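Local coordinates for protein SsfX3 (PDB 3SKV) that probably transfers a salicylyl group onto a tetracycline intermediate during antibiotic biosynthesis, pairing a jelly-roll domain with a GDSL/SGNH hydrolase-like fold, at residues Gly55-Trp60 and Phe165-Val170. The protein carries 1 engineered substitution. Sequence-based numbering, arbitrary orientation.
Sequences GWLAPW and FRLAEV
The six-membered ring of Trp56 carries the methyl group of Ala168 on one face. CB of Ala168 stands 3.6 Å from the centroid of the Trp56 six-membered ring and 9° off its normal, a CH-pi contact over the face. At the edge of the indole, in its plane, lies the backbone carbonyl carbon of Arg166. CB of Arg166 approaches obliquely, 4.0 Å from Trp56 CE3. The indole reaches over the opposing strand because CG of Trp56 is anti to its own carbonyl carbon (chi1 -63°). Without the indole, as with an alanine here, the Ala168 methyl would probably lose its aromatic partner and the stem of Arg166 its cover.

The backbones meet as a short antiparallel pairing. Leu57 and Leu167 form one hydrogen-bonded pair, with Leu57 N to Leu167 O at 2.8 Å and Leu167 N to Leu57 O at 3.0 Å. Both bonds are nearly straight at the hydrogen. Each acceptor also takes a CA-H...O contact: Leu167 O from Trp56, and Leu57 O from Arg166. The pairing stops at Pro59, which has no N-H to donate. CD of Pro59 instead abuts Phe165 O at 3.1 Å. CD1 of Leu57 and CD1 of Leu167 come together loosely, 4.5 Å apart, on the face away from Trp56 and Arg166. Arg166 runs extended past Ala58, and its guanidinium group forms a salt bridge with Glu101.

Both segments belong to the N-terminal domain, consistent with a jelly roll. The contact joins the edge of the two-stranded hairpin 49-53/56-60 to strand 164-172, which turns a corner at Ala168. Strand 96-103 lies beside strand 164-172 and touches Trp56 through Arg99 and Glu101. On the other face, Tyr44 of strand 43-45 packs against both leucines.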
ATOM      1  N   GLY A  55      12.685 -15.691 -16.538  1.00 30.62           N
ATOM      2  CA  GLY A  55      11.826 -15.021 -17.521  1.00 28.66           C
ATOM      3  C   GLY A  55      10.670 -14.236 -16.938  1.00 31.46           C
ATOM      4  O   GLY A  55       9.942 -13.550 -17.663  1.00 30.57           O
ATOM      5  N   TRP A  56      10.486 -14.323 -15.614  1.00 27.84           N
ATOM      6  CA  TRP A  56       9.388 -13.632 -14.944  1.00 25.76           C
ATOM      7  C   TRP A  56       9.922 -12.524 -14.067  1.00 31.12           C
ATOM      8  O   TRP A  56      10.953 -12.668 -13.413  1.00 31.56           O
ATOM      9  CB  TRP A  56       8.531 -14.619 -14.129  1.00 24.12           C
ATOM     10  CG  TRP A  56       7.875 -15.645 -14.986  1.00 25.21           C
ATOM     11  CD1 TRP A  56       8.431 -16.801 -15.456  1.00 29.34           C
ATOM     12  CD2 TRP A  56       6.593 -15.536 -15.610  1.00 24.26           C
ATOM     13  NE1 TRP A  56       7.548 -17.452 -16.289  1.00 29.16           N
ATOM     14  CE2 TRP A  56       6.421 -16.686 -16.424  1.00 28.64           C
ATOM     15  CE3 TRP A  56       5.552 -14.602 -15.530  1.00 23.82           C
ATOM     16  CZ2 TRP A  56       5.250 -16.928 -17.137  1.00 27.08           C
ATOM     17  CZ3 TRP A  56       4.395 -14.839 -16.254  1.00 24.36           C
ATOM     18  CH2 TRP A  56       4.252 -15.991 -17.040  1.00 25.87           C
ATOM     19  N   LEU A  57       9.202 -11.418 -14.049  1.00 27.31           N
ATOM     20  CA  LEU A  57       9.562 -10.262 -13.276  1.00 26.10           C
ATOM     21  C   LEU A  57       8.552 -10.071 -12.156  1.00 26.96           C
ATOM     22  O   LEU A  57       7.382  -9.863 -12.418  1.00 28.03           O
ATOM     23  CB  LEU A  57       9.664  -9.017 -14.225  1.00 25.83           C
ATOM     24  CG  LEU A  57      10.376  -7.746 -13.723  1.00 29.95           C
ATOM     25  CD1 LEU A  57       9.445  -6.889 -12.891  1.00 31.01           C
ATOM     26  CD2 LEU A  57      11.662  -8.073 -12.964  1.00 31.63           C
ATOM     27  N   ALA A  58       8.996 -10.200 -10.919  1.00 22.16           N
ATOM     28  CA  ALA A  58       8.157 -10.018  -9.733  1.00 20.49           C
ATOM     29  C   ALA A  58       8.473  -8.706  -8.994  1.00 22.71           C
ATOM     30  O   ALA A  58       9.584  -8.539  -8.486  1.00 21.10           O
ATOM     31  CB  ALA A  58       8.340 -11.188  -8.784  1.00 21.25           C
ATOM     32  N   PRO A  59       7.533  -7.762  -8.897  1.00 22.17           N
ATOM     33  CA  PRO A  59       7.801  -6.542  -8.106  1.00 21.84           C
ATOM     34  C   PRO A  59       7.689  -6.924  -6.617  1.00 28.74           C
ATOM     35  O   PRO A  59       6.815  -7.734  -6.246  1.00 29.69           O
ATOM     36  CB  PRO A  59       6.679  -5.569  -8.522  1.00 21.85           C
ATOM     37  CG  PRO A  59       5.901  -6.262  -9.601  1.00 27.98           C
ATOM     38  CD  PRO A  59       6.162  -7.741  -9.441  1.00 24.80           C
ATOM     39  N   TRP A  60       8.614  -6.406  -5.780  1.00 23.61           N
ATOM     40  CA  TRP A  60       8.627  -6.644  -4.335  1.00 22.99           C
ATOM     41  C   TRP A  60       8.516  -5.337  -3.597  1.00 28.07           C
ATOM     42  O   TRP A  60       8.985  -4.306  -4.073  1.00 27.03           O
ATOM     43  CB  TRP A  60       9.901  -7.369  -3.893  1.00 21.21           C
ATOM     44  CG  TRP A  60       9.919  -8.842  -4.189  1.00 21.37           C
ATOM     45  CD1 TRP A  60      10.035  -9.436  -5.414  1.00 23.85           C
ATOM     46  CD2 TRP A  60       9.982  -9.898  -3.222  1.00 21.57           C
ATOM     47  NE1 TRP A  60      10.076 -10.807  -5.274  1.00 24.18           N
ATOM     48  CE2 TRP A  60      10.088 -11.117  -3.936  1.00 26.07           C
ATOM     49  CE3 TRP A  60       9.980  -9.929  -1.814  1.00 22.42           C
ATOM     50  CZ2 TRP A  60      10.158 -12.359  -3.289  1.00 26.02           C
ATOM     51  CZ3 TRP A  60      10.034 -11.160  -1.174  1.00 24.75           C
ATOM     52  CH2 TRP A  60      10.103 -12.358  -1.905  1.00 25.71           C
ATOM     53  N   PHE A 165       2.036 -10.958  -8.107  1.00 29.12           N
ATOM     54  CA  PHE A 165       1.814 -10.813  -9.553  1.00 28.79           C
ATOM     55  C   PHE A 165       3.157 -10.758 -10.277  1.00 34.12           C
ATOM     56  O   PHE A 165       3.986  -9.927  -9.928  1.00 34.91           O
ATOM     57  CB  PHE A 165       1.016  -9.526  -9.823  1.00 28.72           C
ATOM     58  CG  PHE A 165       0.611  -9.299 -11.264  1.00 28.03           C
ATOM     59  CD1 PHE A 165      -0.613  -9.767 -11.743  1.00 28.89           C
ATOM     60  CD2 PHE A 165       1.418  -8.550 -12.119  1.00 26.96           C
ATOM     61  CE1 PHE A 165      -1.002  -9.525 -13.054  1.00 29.82           C
ATOM     62  CE2 PHE A 165       1.038  -8.318 -13.437  1.00 30.09           C
ATOM     63  CZ  PHE A 165      -0.180  -8.786 -13.895  1.00 29.88           C
ATOM     64  N   ARG A 166       3.378 -11.643 -11.259  1.00 28.64           N
ATOM     65  CA  ARG A 166       4.629 -11.703 -12.037  1.00 27.90           C
ATOM     66  C   ARG A 166       4.306 -11.430 -13.498  1.00 31.79           C
ATOM     67  O   ARG A 166       3.208 -11.759 -13.935  1.00 32.34           O
ATOM     68  CB  ARG A 166       5.343 -13.082 -11.888  1.00 31.08           C
ATOM     69  CG  ARG A 166       5.316 -13.613 -10.466  1.00 48.03           C
ATOM     70  CD  ARG A 166       6.380 -14.622 -10.120  1.00 62.34           C
ATOM     71  NE  ARG A 166       6.130 -15.163  -8.778  1.00 70.51           N
ATOM     72  CZ  ARG A 166       5.613 -16.365  -8.525  1.00 84.22           C
ATOM     73  NH1 ARG A 166       5.272 -17.172  -9.521  1.00 77.36           N
ATOM     74  NH2 ARG A 166       5.436 -16.767  -7.273  1.00 69.34           N
ATOM     75  N   LEU A 167       5.233 -10.834 -14.260  1.00 28.10           N
ATOM     76  CA  LEU A 167       5.015 -10.555 -15.695  1.00 27.22           C
ATOM     77  C   LEU A 167       6.109 -11.229 -16.479  1.00 29.59           C
ATOM     78  O   LEU A 167       7.268 -11.244 -16.051  1.00 29.71           O
ATOM     79  CB  LEU A 167       5.148  -9.068 -16.089  1.00 27.30           C
ATOM     80  CG  LEU A 167       4.449  -7.947 -15.385  1.00 33.73           C
ATOM     81  CD1 LEU A 167       5.158  -7.601 -14.032  1.00 34.12           C
ATOM     82  CD2 LEU A 167       4.454  -6.706 -16.300  1.00 32.95           C
ATOM     83  N   ALA A 168       5.798 -11.577 -17.708  1.00 24.63           N
ATOM     84  CA  ALA A 168       6.780 -12.143 -18.629  1.00 24.56           C
ATOM     85  C   ALA A 168       6.895 -11.286 -19.905  1.00 29.13           C
ATOM     86  O   ALA A 168       7.953 -11.256 -20.528  1.00 27.89           O
ATOM     87  CB  ALA A 168       6.402 -13.577 -18.979  1.00 26.30           C
ATOM     88  N   GLU A 169       5.823 -10.559 -20.270  1.00 27.55           N
ATOM     89  CA  GLU A 169       5.788  -9.774 -21.508  1.00 27.88           C
ATOM     90  C   GLU A 169       4.673  -8.746 -21.518  1.00 30.39           C
ATOM     91  O   GLU A 169       3.622  -8.950 -20.912  1.00 31.55           O
ATOM     92  CB  GLU A 169       5.550 -10.738 -22.687  1.00 30.37           C
ATOM     93  CG  GLU A 169       5.878 -10.208 -24.079  1.00 43.72           C
ATOM     94  CD  GLU A 169       5.353 -11.054 -25.226  1.00 64.58           C
ATOM     95  OE1 GLU A 169       4.686 -12.089 -24.975  1.00 66.79           O
ATOM     96  OE2 GLU A 169       5.603 -10.664 -26.390  1.00 60.75           O
ATOM     97  N   VAL A 170       4.906  -7.650 -22.232  1.00 24.49           N
ATOM     98  CA  VAL A 170       3.938  -6.608 -22.515  1.00 22.87           C
ATOM     99  C   VAL A 170       3.868  -6.544 -24.038  1.00 27.49           C
ATOM    100  O   VAL A 170       4.903  -6.579 -24.716  1.00 28.51           O
ATOM    101  CB  VAL A 170       4.249  -5.241 -21.867  1.00 25.84           C
ATOM    102  CG1 VAL A 170       3.223  -4.183 -22.290  1.00 25.59           C
ATOM    103  CG2 VAL A 170       4.276  -5.359 -20.339  1.00 25.22           C
TER